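Local coordinates for protein 3-isopropylmalate dehydratase small subunit (Campylobacter jejuni, PDB 3Q3W) that forms the small subunit of the enzyme that interconverts 2-isopropylmalate and 3-isopropylmalate through 2-isopropylmaleate, at residues 7-12 with 145-150. Sequence-based numbering, arbitrary orientation. Where two conformers were deposited one is given.
Sequences FIIHKG and NIEISL
His10 and Ile148 form a hydrogen-bonded antiparallel pair at the middle of a two-strand ladder: His10 N donates to Ile148 O over 2.9 Å, and Ile148 N returns a bond to His10 O. Gly12 and Ile146 repeat the pattern, each N donating to the other's O, and Leu150 N extends it past the end of the strands with a nearly straight 2.7 Å bond to Ile8 O (172° at the hydrogen). Between these rungs, at the non-hydrogen-bonded pairs Ile9 with Ser149 and Lys11 with Glu147, the backbones lie closer, and CA-H...O contacts such as Lys11 CA to Ile146 O at 3.3 Å fill in the ladder.

Apolar contact gathers on the face of His10 and Ile148. Phe7, its CG turned anti to the backbone N (chi1 -168°), brings its ring obliquely against the 145-150 segment, where CE2 lies 3.8 Å from Ile148 CG2 and CD2 lies 3.9 Å from Leu150 CB. The ring and the Ile148 side chain cross at about a right angle. Leu122 also touches this ring, while Ile75 packs on both His10 and Ile148; His10 NE2 is hydrogen-bonded to Ser74 OG.

The other face is more polar. The extended Glu147 chain runs past Lys11 CB, to which its CG comes within 3.9 Å, yet Lys11 NZ stays 5.0 Å from Glu147 OE1, so the opposite charges can attract without a salt bridge. Ser149 OG accepts a hydrogen bond from Glu152 N.

Strand 9-17, parallel to 73-78 on its other side, meets 145-149 antiparallel here, where the mixed sheet switches direction. Five backbone bonds carry the junction, with hydrophobic packing on one face and probably only a weak attraction between Lys11 and Glu147 on the other.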
# COMPACT_ATOMS: atom_id res chain seq x y z
N PHE A 7 -9.07 -9.79 -4.71
CA PHE A 7 -9.55 -8.44 -4.37
C PHE A 7 -10.78 -8.13 -5.25
O PHE A 7 -10.68 -8.10 -6.47
CB PHE A 7 -8.44 -7.44 -4.59
CG PHE A 7 -8.70 -6.06 -4.01
CD1 PHE A 7 -7.80 -5.50 -3.15
CD2 PHE A 7 -9.78 -5.29 -4.42
CE1 PHE A 7 -7.97 -4.23 -2.64
CE2 PHE A 7 -9.96 -4.02 -3.93
CZ PHE A 7 -9.04 -3.48 -3.01
N ILE A 8 -11.93 -7.95 -4.62
CA ILE A 8 -13.18 -7.60 -5.31
C ILE A 8 -13.57 -6.23 -4.72
O ILE A 8 -13.33 -5.20 -5.32
CB ILE A 8 -14.24 -8.69 -5.09
CG1 ILE A 8 -13.71 -10.03 -5.61
CG2 ILE A 8 -15.61 -8.34 -5.79
CD1 ILE A 8 -14.66 -11.21 -5.36
N ILE A 9 -14.04 -6.26 -3.47
CA ILE A 9 -14.46 -5.08 -2.72
C ILE A 9 -13.66 -5.12 -1.43
O ILE A 9 -13.61 -6.15 -0.81
CB ILE A 9 -15.95 -5.15 -2.31
CG1 ILE A 9 -16.88 -5.46 -3.51
CG2 ILE A 9 -16.39 -3.87 -1.60
CD1 ILE A 9 -17.34 -4.25 -4.35
N HIS A 10 -13.03 -4.02 -1.04
CA HIS A 10 -12.36 -3.93 0.26
C HIS A 10 -12.63 -2.58 0.93
O HIS A 10 -12.52 -1.54 0.31
CB HIS A 10 -10.85 -4.13 0.09
CG HIS A 10 -10.08 -3.96 1.36
ND1 HIS A 10 -10.05 -4.93 2.34
CD2 HIS A 10 -9.35 -2.92 1.83
CE1 HIS A 10 -9.32 -4.49 3.35
NE2 HIS A 10 -8.90 -3.27 3.07
N LYS A 11 -12.97 -2.62 2.21
CA LYS A 11 -13.18 -1.42 3.00
C LYS A 11 -12.28 -1.56 4.21
O LYS A 11 -12.28 -2.62 4.85
CB LYS A 11 -14.64 -1.33 3.43
CG LYS A 11 -14.92 -0.24 4.48
CD LYS A 11 -16.42 -0.00 4.69
CE LYS A 11 -16.68 0.61 6.06
NZ LYS A 11 -18.11 0.99 6.22
N GLY A 12 -11.46 -0.55 4.47
CA GLY A 12 -10.61 -0.56 5.67
C GLY A 12 -9.96 0.79 5.96
O GLY A 12 -10.14 1.77 5.23
N ASN A 145 -11.81 5.07 7.22
CA ASN A 145 -12.15 4.02 6.27
C ASN A 145 -12.32 4.58 4.89
O ASN A 145 -12.95 5.63 4.71
CB ASN A 145 -13.40 3.31 6.71
CG ASN A 145 -13.16 2.39 7.85
OD1 ASN A 145 -12.48 1.39 7.67
ND2 ASN A 145 -13.65 2.74 9.05
N ILE A 146 -11.71 3.89 3.92
CA ILE A 146 -11.94 4.09 2.51
C ILE A 146 -12.50 2.78 1.96
O ILE A 146 -12.16 1.70 2.43
CB ILE A 146 -10.67 4.52 1.77
CG1 ILE A 146 -10.26 5.94 2.22
CG2 ILE A 146 -10.89 4.43 0.24
CD1 ILE A 146 -8.94 6.47 1.68
N GLU A 147 -13.41 2.87 0.99
CA GLU A 147 -13.89 1.65 0.32
C GLU A 147 -13.45 1.61 -1.14
O GLU A 147 -13.44 2.62 -1.81
CB GLU A 147 -15.40 1.48 0.43
CG GLU A 147 -15.86 0.07 0.04
CD GLU A 147 -17.29 -0.26 0.44
OE1 GLU A 147 -17.88 0.43 1.29
OE2 GLU A 147 -17.83 -1.25 -0.10
N ILE A 148 -13.07 0.42 -1.62
CA ILE A 148 -12.58 0.25 -2.99
C ILE A 148 -13.29 -0.92 -3.62
O ILE A 148 -13.32 -1.99 -3.02
CB ILE A 148 -11.09 -0.04 -3.04
CG1 ILE A 148 -10.29 1.08 -2.39
CG2 ILE A 148 -10.66 -0.29 -4.51
CD1 ILE A 148 -8.88 0.68 -1.88
N SER A 149 -13.88 -0.70 -4.79
CA SER A 149 -14.46 -1.77 -5.59
C SER A 149 -13.60 -1.98 -6.84
O SER A 149 -13.47 -1.08 -7.67
CB SER A 149 -15.90 -1.41 -6.00
OG SER A 149 -16.46 -2.42 -6.84
N LEU A 150 -13.04 -3.16 -7.00
CA LEU A 150 -12.25 -3.44 -8.21
C LEU A 150 -13.18 -3.84 -9.35
O LEU A 150 -12.78 -3.81 -10.52
CB LEU A 150 -11.22 -4.53 -7.97
CG LEU A 150 -10.38 -5.00 -9.16
CD1 LEU A 150 -9.62 -3.88 -9.79
CD2 LEU A 150 -9.47 -6.04 -8.69